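Local structure of Rho guanyl nucleotide exchange factor (Rom2), putative (Aspergillus fumigatus Af293, 5O51) at residues K8-S13 and Y319-E324; R308-S313 and D328-L333; N14-A19 and Y36-G41; N23-V28 and R32-G37. The protein is a putative Rho guanine-nucleotide exchange factor, represented here by its CNH domain, a seven-bladed beta-propeller of the WD40 type. One frame throughout, in Å; residues are numbered along the deposited sequence.

Interaction 1: K8-S13 and Y319-E324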
# COMPACT_ATOMS: atom_id res chain seq x y z
N LYS A 8 17.57 2.47 11.47
CA LYS A 8 17.45 1.52 10.39
C LYS A 8 18.05 0.20 10.86
O LYS A 8 19.20 0.18 11.31
CB LYS A 8 18.25 2.01 9.18
CG LYS A 8 18.18 1.10 7.95
CD LYS A 8 19.35 1.45 7.00
CE LYS A 8 19.62 0.31 6.02
NZ LYS A 8 20.34 0.85 4.84
N THR A 9 17.31 -0.90 10.74
CA THR A 9 17.91 -2.25 10.92
C THR A 9 17.74 -3.14 9.66
O THR A 9 16.62 -3.25 9.14
CB THR A 9 17.30 -2.95 12.15
OG1 THR A 9 17.43 -2.10 13.29
CG2 THR A 9 18.03 -4.25 12.47
N VAL A 10 18.82 -3.75 9.19
CA VAL A 10 18.75 -4.80 8.16
C VAL A 10 18.13 -6.10 8.69
O VAL A 10 18.71 -6.72 9.57
CB VAL A 10 20.14 -5.11 7.60
CG1 VAL A 10 20.03 -6.27 6.58
CG2 VAL A 10 20.71 -3.87 6.96
N LEU A 11 16.96 -6.50 8.18
CA LEU A 11 16.33 -7.77 8.54
C LEU A 11 16.83 -8.98 7.73
O LEU A 11 17.03 -10.03 8.32
CB LEU A 11 14.80 -7.72 8.45
CG LEU A 11 14.13 -6.53 9.16
CD1 LEU A 11 12.64 -6.66 9.09
CD2 LEU A 11 14.58 -6.43 10.62
N CYS A 12 16.96 -8.87 6.41
CA CYS A 12 17.34 -10.05 5.53
C CYS A 12 18.06 -9.52 4.32
O CYS A 12 17.44 -8.90 3.44
CB CYS A 12 16.11 -10.90 5.09
SG CYS A 12 16.65 -12.48 4.31
N SER A 13 19.38 -9.69 4.30
CA SER A 13 20.24 -9.31 3.21
C SER A 13 20.82 -10.54 2.45
O SER A 13 21.63 -10.36 1.50
CB SER A 13 21.41 -8.49 3.75
OG SER A 13 22.30 -9.31 4.47
N TYR A 319 10.88 -1.86 4.18
CA TYR A 319 11.17 -1.49 2.81
C TYR A 319 12.30 -2.35 2.26
O TYR A 319 12.94 -3.01 3.03
CB TYR A 319 11.47 0.03 2.69
CG TYR A 319 12.82 0.46 3.20
CD1 TYR A 319 13.08 0.55 4.55
CD2 TYR A 319 13.88 0.73 2.32
CE1 TYR A 319 14.34 0.90 5.04
CE2 TYR A 319 15.13 1.12 2.79
CZ TYR A 319 15.35 1.22 4.17
OH TYR A 319 16.60 1.61 4.69
N ALA A 320 12.41 -2.42 0.92
CA ALA A 320 13.49 -3.11 0.23
C ALA A 320 14.32 -2.22 -0.68
O ALA A 320 13.80 -1.24 -1.21
CB ALA A 320 12.92 -4.30 -0.58
N TYR A 321 15.57 -2.59 -0.89
CA TYR A 321 16.47 -1.90 -1.81
C TYR A 321 17.52 -2.87 -2.39
O TYR A 321 17.84 -3.89 -1.75
CB TYR A 321 17.11 -0.68 -1.11
CG TYR A 321 18.04 -1.01 0.06
CD1 TYR A 321 17.55 -1.06 1.33
CD2 TYR A 321 19.40 -1.24 -0.11
CE1 TYR A 321 18.34 -1.35 2.40
CE2 TYR A 321 20.22 -1.56 0.98
CZ TYR A 321 19.65 -1.63 2.22
OH TYR A 321 20.35 -1.91 3.38
N GLU A 322 18.03 -2.56 -3.58
CA GLU A 322 19.14 -3.33 -4.22
C GLU A 322 20.47 -2.85 -3.68
O GLU A 322 20.71 -1.67 -3.57
CB GLU A 322 19.27 -3.08 -5.72
CG GLU A 322 18.11 -3.50 -6.54
CD GLU A 322 18.28 -3.28 -8.06
OE1 GLU A 322 19.38 -2.82 -8.52
OE2 GLU A 322 17.26 -3.57 -8.76
N ASP A 323 21.37 -3.77 -3.43
CA ASP A 323 22.72 -3.44 -3.02
C ASP A 323 23.69 -4.21 -3.94
O ASP A 323 23.25 -5.09 -4.70
CB ASP A 323 22.88 -3.86 -1.58
CG ASP A 323 23.78 -2.96 -0.80
OD1 ASP A 323 24.55 -2.17 -1.43
OD2 ASP A 323 23.73 -3.07 0.43
N GLU A 324 24.99 -3.92 -3.92
CA GLU A 324 25.85 -4.61 -4.91
C GLU A 324 26.24 -6.06 -4.45
O GLU A 324 26.00 -6.44 -3.31
CB GLU A 324 27.10 -3.79 -5.14
CG GLU A 324 28.17 -4.06 -4.10
CD GLU A 324 29.36 -3.10 -4.18
OE1 GLU A 324 29.11 -1.87 -4.36
OE2 GLU A 324 30.54 -3.59 -4.04
O HOH W 1 18.67 2.83 2.63

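Interaction 2: R308-S313 and D328-L333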
# COMPACT_ATOMS: atom_id res chain seq x y z
N ARG A 308 11.64 0.19 -2.64
CA ARG A 308 10.18 -0.13 -2.66
C ARG A 308 9.70 -0.07 -1.19
O ARG A 308 10.20 -0.85 -0.35
CB ARG A 308 9.99 -1.59 -3.12
CG ARG A 308 10.26 -1.85 -4.58
CD ARG A 308 10.95 -3.21 -4.81
NE ARG A 308 12.39 -3.11 -4.62
CZ ARG A 308 13.23 -4.09 -4.33
NH1 ARG A 308 12.85 -5.35 -4.13
NH2 ARG A 308 14.50 -3.79 -4.21
N MET A 309 8.73 0.78 -0.87
CA MET A 309 8.12 0.69 0.45
C MET A 309 7.26 -0.58 0.55
O MET A 309 6.36 -0.78 -0.25
CB MET A 309 7.28 1.94 0.75
CG MET A 309 6.88 2.01 2.23
SD MET A 309 5.70 3.32 2.61
CE MET A 309 4.20 2.28 2.53
N LEU A 310 7.50 -1.43 1.55
CA LEU A 310 6.72 -2.70 1.64
C LEU A 310 5.48 -2.65 2.53
O LEU A 310 4.46 -3.17 2.15
CB LEU A 310 7.61 -3.87 2.06
CG LEU A 310 8.79 -4.14 1.11
CD1 LEU A 310 9.75 -5.09 1.78
CD2 LEU A 310 8.29 -4.63 -0.26
N HIS A 311 5.58 -2.05 3.71
CA HIS A 311 4.50 -2.06 4.69
C HIS A 311 4.82 -1.03 5.79
O HIS A 311 5.95 -0.93 6.30
CB HIS A 311 4.36 -3.47 5.35
CG HIS A 311 3.10 -3.65 6.14
ND1 HIS A 311 3.02 -3.46 7.50
CD2 HIS A 311 1.85 -3.96 5.73
CE1 HIS A 311 1.77 -3.65 7.88
NE2 HIS A 311 1.04 -3.92 6.81
N SER A 312 3.79 -0.33 6.19
CA SER A 312 3.88 0.64 7.24
C SER A 312 2.88 0.25 8.37
O SER A 312 1.70 0.18 8.13
CB SER A 312 3.43 2.01 6.67
OG SER A 312 3.27 2.89 7.73
N SER A 313 3.37 0.06 9.57
CA SER A 313 2.45 -0.20 10.74
C SER A 313 2.86 0.69 11.93
O SER A 313 3.93 1.33 11.89
CB SER A 313 2.53 -1.67 11.17
OG SER A 313 3.80 -2.01 11.79
N ASP A 328 19.28 -8.32 -2.77
CA ASP A 328 18.07 -7.57 -2.55
C ASP A 328 18.01 -7.52 -1.02
O ASP A 328 18.20 -8.54 -0.38
CB ASP A 328 16.82 -8.27 -3.04
CG ASP A 328 15.72 -7.31 -3.48
OD1 ASP A 328 16.00 -6.29 -4.14
OD2 ASP A 328 14.52 -7.62 -3.22
N VAL A 329 17.71 -6.37 -0.43
CA VAL A 329 17.79 -6.27 1.03
C VAL A 329 16.43 -5.81 1.59
O VAL A 329 15.80 -4.86 1.08
CB VAL A 329 18.91 -5.30 1.43
CG1 VAL A 329 19.01 -5.16 2.96
CG2 VAL A 329 20.27 -5.70 0.84
N VAL A 330 15.98 -6.47 2.63
CA VAL A 330 14.83 -6.05 3.42
C VAL A 330 15.28 -5.38 4.74
O VAL A 330 16.20 -5.86 5.43
CB VAL A 330 13.87 -7.18 3.73
CG1 VAL A 330 12.67 -6.64 4.48
CG2 VAL A 330 13.38 -7.79 2.41
N ALA A 331 14.68 -4.21 5.01
CA ALA A 331 15.08 -3.39 6.20
C ALA A 331 13.91 -2.78 6.88
O ALA A 331 12.79 -2.75 6.36
CB ALA A 331 16.07 -2.33 5.77
N SER A 332 14.14 -2.29 8.09
CA SER A 332 13.13 -1.72 8.96
C SER A 332 13.53 -0.32 9.41
O SER A 332 14.70 -0.08 9.74
CB SER A 332 13.04 -2.51 10.26
OG SER A 332 12.01 -1.97 11.07
N LEU A 333 12.59 0.61 9.38
CA LEU A 333 12.84 1.95 9.99
C LEU A 333 11.93 2.08 11.16
O LEU A 333 10.71 1.87 10.99
CB LEU A 333 12.47 3.07 9.04
CG LEU A 333 13.38 3.25 7.85
CD1 LEU A 333 12.93 4.50 7.10
CD2 LEU A 333 14.84 3.36 8.19

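Interaction 3: N14-A19 and Y36-G41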
# COMPACT_ATOMS: atom_id res chain seq x y z
N ASN A 14 20.52 -11.75 2.92
CA ASN A 14 21.21 -12.97 2.41
C ASN A 14 20.46 -13.81 1.41
O ASN A 14 21.09 -14.43 0.57
CB ASN A 14 21.63 -13.87 3.56
CG ASN A 14 22.78 -13.29 4.35
OD1 ASN A 14 22.66 -13.10 5.56
ND2 ASN A 14 23.91 -13.02 3.69
N PHE A 15 19.12 -13.80 1.48
CA PHE A 15 18.32 -14.83 0.86
C PHE A 15 17.77 -14.41 -0.50
O PHE A 15 17.74 -15.23 -1.41
CB PHE A 15 17.22 -15.23 1.83
CG PHE A 15 16.33 -16.39 1.34
CD1 PHE A 15 16.75 -17.70 1.47
CD2 PHE A 15 15.07 -16.15 0.81
CE1 PHE A 15 15.92 -18.76 1.05
CE2 PHE A 15 14.27 -17.20 0.38
CZ PHE A 15 14.69 -18.50 0.52
N PHE A 16 17.30 -13.16 -0.65
CA PHE A 16 16.65 -12.70 -1.90
C PHE A 16 17.75 -12.00 -2.70
O PHE A 16 18.66 -11.36 -2.11
CB PHE A 16 15.47 -11.75 -1.59
CG PHE A 16 14.34 -12.41 -0.88
CD1 PHE A 16 13.45 -13.24 -1.56
CD2 PHE A 16 14.14 -12.20 0.51
CE1 PHE A 16 12.41 -13.90 -0.86
CE2 PHE A 16 13.13 -12.83 1.18
CZ PHE A 16 12.24 -13.67 0.51
N THR A 17 17.70 -12.15 -4.02
CA THR A 17 18.80 -11.76 -4.92
C THR A 17 18.22 -11.20 -6.16
O THR A 17 16.97 -11.21 -6.37
CB THR A 17 19.84 -12.91 -5.27
OG1 THR A 17 19.31 -13.84 -6.22
CG2 THR A 17 20.33 -13.69 -4.05
N SER A 18 19.13 -10.73 -7.02
CA SER A 18 18.80 -10.35 -8.38
C SER A 18 18.02 -11.47 -9.14
O SER A 18 17.28 -11.18 -10.05
CB SER A 18 20.07 -9.92 -9.17
OG SER A 18 21.08 -10.96 -9.17
N ALA A 19 18.17 -12.74 -8.77
CA ALA A 19 17.30 -13.77 -9.42
C ALA A 19 15.79 -13.51 -9.21
O ALA A 19 14.98 -13.77 -10.09
CB ALA A 19 17.69 -15.20 -8.99
N TYR A 36 6.38 -12.94 2.32
CA TYR A 36 7.01 -12.30 1.13
C TYR A 36 6.42 -12.82 -0.15
O TYR A 36 6.31 -14.06 -0.34
CB TYR A 36 8.53 -12.63 1.03
CG TYR A 36 9.39 -12.31 2.25
CD1 TYR A 36 9.94 -11.06 2.45
CD2 TYR A 36 9.57 -13.24 3.24
CE1 TYR A 36 10.78 -10.81 3.55
CE2 TYR A 36 10.35 -12.99 4.37
CZ TYR A 36 10.95 -11.79 4.54
OH TYR A 36 11.70 -11.60 5.70
N GLY A 37 6.11 -11.91 -1.08
CA GLY A 37 5.67 -12.29 -2.47
C GLY A 37 6.77 -11.91 -3.48
O GLY A 37 7.35 -10.81 -3.45
N THR A 38 7.13 -12.87 -4.32
CA THR A 38 8.10 -12.67 -5.42
C THR A 38 7.55 -13.15 -6.78
O THR A 38 6.41 -13.67 -6.89
CB THR A 38 9.32 -13.49 -5.13
OG1 THR A 38 8.99 -14.89 -5.40
CG2 THR A 38 9.75 -13.34 -3.64
N ASP A 39 8.37 -13.01 -7.80
CA ASP A 39 8.07 -13.53 -9.17
C ASP A 39 7.89 -15.07 -9.25
O ASP A 39 7.12 -15.51 -10.03
CB ASP A 39 9.08 -12.97 -10.19
CG ASP A 39 8.74 -11.59 -10.61
OD1 ASP A 39 7.62 -11.12 -10.29
OD2 ASP A 39 9.58 -10.94 -11.26
N SER A 40 8.41 -15.83 -8.30
CA SER A 40 8.36 -17.28 -8.33
C SER A 40 7.51 -17.97 -7.27
O SER A 40 7.15 -19.16 -7.44
CB SER A 40 9.74 -17.80 -8.01
OG SER A 40 9.70 -18.04 -6.59
N GLY A 41 7.28 -17.33 -6.14
CA GLY A 41 6.65 -17.98 -4.98
C GLY A 41 6.41 -17.03 -3.79
O GLY A 41 6.77 -15.88 -3.85

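Interaction 4: N23-V28 and R32-G37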
# COMPACT_ATOMS: atom_id res chain seq x y z
N ASN A 23 8.83 -8.46 -4.19
CA ASN A 23 7.91 -7.52 -4.77
C ASN A 23 6.99 -6.86 -3.70
O ASN A 23 6.54 -5.71 -3.87
CB ASN A 23 6.97 -8.19 -5.78
CG ASN A 23 7.68 -8.77 -7.04
OD1 ASN A 23 8.69 -8.32 -7.45
ND2 ASN A 23 7.08 -9.80 -7.64
N CYS A 24 6.59 -7.64 -2.68
CA CYS A 24 5.61 -7.23 -1.66
C CYS A 24 5.77 -8.04 -0.39
O CYS A 24 6.52 -9.03 -0.37
CB CYS A 24 4.18 -7.37 -2.19
SG CYS A 24 3.76 -9.00 -2.84
N LEU A 25 5.10 -7.60 0.68
CA LEU A 25 5.26 -8.22 1.98
C LEU A 25 4.08 -7.83 2.86
O LEU A 25 3.57 -6.70 2.75
CB LEU A 25 6.64 -7.81 2.57
CG LEU A 25 7.04 -8.15 4.02
CD1 LEU A 25 8.55 -8.14 4.20
CD2 LEU A 25 6.49 -7.15 5.03
N VAL A 26 3.65 -8.74 3.73
CA VAL A 26 2.74 -8.39 4.82
C VAL A 26 3.14 -9.14 6.09
O VAL A 26 3.52 -10.32 6.02
CB VAL A 26 1.26 -8.67 4.46
CG1 VAL A 26 1.05 -10.18 4.21
CG2 VAL A 26 0.31 -8.19 5.56
N PRO A 27 3.10 -8.47 7.27
CA PRO A 27 3.36 -9.13 8.55
C PRO A 27 2.10 -9.87 9.00
O PRO A 27 1.05 -9.46 8.64
CB PRO A 27 3.72 -7.97 9.51
CG PRO A 27 3.13 -6.76 8.89
CD PRO A 27 3.26 -7.00 7.39
N VAL A 28 2.24 -11.00 9.68
CA VAL A 28 1.07 -11.74 10.22
C VAL A 28 1.43 -12.14 11.65
O VAL A 28 2.57 -11.92 12.08
CB VAL A 28 0.69 -13.02 9.39
CG1 VAL A 28 0.49 -12.64 7.93
CG2 VAL A 28 1.78 -14.07 9.48
N ARG A 32 4.82 -11.06 14.32
CA ARG A 32 5.90 -12.03 14.63
C ARG A 32 6.42 -12.83 13.42
O ARG A 32 7.55 -13.37 13.46
CB ARG A 32 5.43 -12.92 15.75
CG ARG A 32 5.30 -12.11 17.05
CD ARG A 32 4.81 -12.97 18.19
NE ARG A 32 3.52 -13.61 17.95
CZ ARG A 32 2.31 -13.04 18.10
NH1 ARG A 32 2.16 -11.75 18.45
NH2 ARG A 32 1.22 -13.79 17.85
N LYS A 33 5.65 -12.86 12.34
CA LYS A 33 6.16 -13.43 11.08
C LYS A 33 5.93 -12.50 9.87
O LYS A 33 4.96 -11.70 9.80
CB LYS A 33 5.51 -14.80 10.82
CG LYS A 33 5.72 -15.90 11.92
CD LYS A 33 4.89 -17.11 11.50
CE LYS A 33 5.08 -18.37 12.34
NZ LYS A 33 4.97 -18.06 13.77
N LEU A 34 6.80 -12.68 8.86
CA LEU A 34 6.73 -11.91 7.61
C LEU A 34 6.44 -12.82 6.44
O LEU A 34 7.14 -13.82 6.24
CB LEU A 34 8.09 -11.27 7.35
CG LEU A 34 8.56 -10.31 8.43
CD1 LEU A 34 9.98 -9.83 8.09
CD2 LEU A 34 7.59 -9.17 8.63
N VAL A 35 5.46 -12.45 5.63
CA VAL A 35 5.14 -13.19 4.43
C VAL A 35 5.54 -12.35 3.17
O VAL A 35 5.04 -11.21 2.96
CB VAL A 35 3.63 -13.52 4.42
CG1 VAL A 35 3.21 -14.25 3.15
CG2 VAL A 35 3.25 -14.34 5.68
N TYR A 36 6.38 -12.94 2.32
CA TYR A 36 7.01 -12.30 1.13
C TYR A 36 6.42 -12.82 -0.15
O TYR A 36 6.31 -14.06 -0.34
CB TYR A 36 8.53 -12.63 1.03
CG TYR A 36 9.39 -12.31 2.25
CD1 TYR A 36 9.94 -11.06 2.45
CD2 TYR A 36 9.57 -13.24 3.24
CE1 TYR A 36 10.78 -10.81 3.55
CE2 TYR A 36 10.35 -12.99 4.37
CZ TYR A 36 10.95 -11.79 4.54
OH TYR A 36 11.70 -11.60 5.70
N GLY A 37 6.11 -11.91 -1.08
CA GLY A 37 5.67 -12.29 -2.47
C GLY A 37 6.77 -11.91 -3.48
O GLY A 37 7.35 -10.81 -3.45

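Interaction 1: K8-S13 and Y319-E324
The strands carrying K8 and V10 on one side and Y319 and Y321 on the other lie at 80° to each other, with axes 9.4 Å apart at their closest, so they meet through side chains, chiefly K8 and the two tyrosines. K8 sets CG anti to its backbone N (chi1 -179°) and stays extended to its tip, which carries the chain across the end of Y319 at about a right angle and on to Y321. Its methylenes lie against the first tyrosine hydroxyl, K8 CE coming within 3.5 Å of Y319 OH. The ammonium group then donates a hydrogen bond from K8 NZ to Y321 OH (3.1 Å), approaching that ring obliquely. A water adds a second link: it sits at the edge of the Y319 ring, in its plane, 3.2 Å from Y319 OH, and takes a weak bond from K8 NZ while lying above the rim of the Y321 ring. V10 CG2 grazes the same phenol at 4.1 Å from Y321 OH. Between the two strands runs strand 327-333, which joins both by backbone hydrogen bonds: T9 pairs with S332, L11 and C12 both face V330 in a classic beta bulge, and Y319 pairs with A331. The N-terminal strand 8-12 is thereby the outer edge of the blade made by the C-terminal strands 307-312, 317-323 and 327-333, with K8 packed on L333 and Y321 on V329.

Interaction 2: R308-S313 and D328-L333
R308 and D328 meet end-on in a bidentate salt bridge that spans two strands separated by strand 317-323. The guanidinium and carboxylate approach from opposite directions with their planes only 23° apart. R308 NH1 gives a straight bond (166°) to the syn lone pair of D328 OD2 at 3.0 Å, nearly in the guanidinium plane. R308 NH2 reaches D328 OD1 at 2.9 Å, meeting it on the syn side but somewhat out of the carboxylate plane; a weak third bond crosses from R308 NH1 to D328 OD1. Bends at chi2 and chi3 turn the arginine chain so that its NH1-NH2 edge faces the acid.

Each of these four atoms has a further partner. R308 NH1 also bonds V22 O and R308 NH2 bonds N306 O, whereas D328 OD2 accepts from V22 N and D328 OD1 forms a salt bridge with R21. The pair thus ties the last blade of the propeller to the start of strand 22-28 in the next. Further along, L310 CD1 touches V330 CG1 at 4.3 Å, and both residues lean on V22, an apolar contact separate from the ion pair. With two arginines and a backbone N-H around the buried carboxylate, D328 is probably held ionised, and the nearly coplanar grip fixes how both charged groups are rotated.

Interaction 3: N14-A19 and Y36-G41
In the loop between strands 8-12 and 22-28, which passes from the last blade of the propeller to the first, F16 meets Y36 and T38 of strand 33-38 in that first blade. The centre of the contact is a tilted T-shaped stack: the edge of F16 is turned toward the face of Y36, with ring planes at 50° and centroids 4.9 Å apart. The edge enters by two atoms. F16 CE2 stands over the middle of the phenol ring, while F16 CZ lies nearer its root, 3.6 Å from Y36 CG. A chi1 near -60° in both residues (-66° for F16, -55° for Y36) turns the two rings toward each other. F15, the preceding residue, covers one face of the F16 ring with its CD2. Beyond the stack V22 and D328 also touch F16, and V330 packs on Y36, whose hydroxyl is hydrogen-bonded to S45. T38 adds its methyl to the contact, while its hydroxyl serves the turn that follows: T38 OG1 accepts from S40 N at 3.1 Å, an ST turn. The methyl carbon T38 CG2 rests 3.9 Å from F16 CE1.

Interaction 4: N23-V28 and R32-G37
L25 and Y36 form a non-hydrogen-bonded pair in the antiparallel beta hairpin of strands 22-28 and 33-38, the first two strands of a four-stranded propeller blade; the segments run at 156° with axes 4.7 Å apart. From L25, CB and CG both stand over the facing backbone, each 3.8 Å from V35 O, an oxygen that L25 CA also meets in a CA-H...O contact. Chi1 of 171° swings CG away from the backbone N, and the leucine then runs beside the tyrosine in the same direction. One branch, L25 CD1, presses on the ring at 3.5 Å from Y36 CE1; the other, L25 CD2, comes to 4.3 Å from L34 CD2, whose side chain also meets P27. L310 and L318 of the last blade cover this face.

On the opposite face V28 CG1 packs on V35 CG2 at 3.9 Å, and I68 of the next blade touches V35. Paired backbone bonds link V26 with V35 and V28 with K33 in both directions. Each end carries a classic beta bulge: R32 and K33 face V28, while N23 and C24 face G37. The side chain of N23 reaches out of the hairpin, its ND2 bonding V65 O and D39. At this second bulge G37 O takes two donors, N23 N at 2.9 Å and, more weakly, C24 N at 3.3 Å.

The four contacts lie in the last and first blades, neighbours in the ring. Interactions 1 and 2, with centres about 8 Å apart, share the last blade, in which N-terminal strand 8-12 completes a sheet begun by strands from the C-terminal end, the Velcro closure of beta-propellers. Interactions 3 and 4, about 12 Å apart, share strand 33-38 of the first blade. Along the chain, 8-13 leads into 14-19, then the hairpin follows, and about 270 residues later come 308-313, 319-324 and 328-333, with the segments of interactions 1 and 2 alternating. The blades meet where L310 touches L25, H311 touches P27 and V330 touches Y36, so the blade holding both chain ends packs against the first.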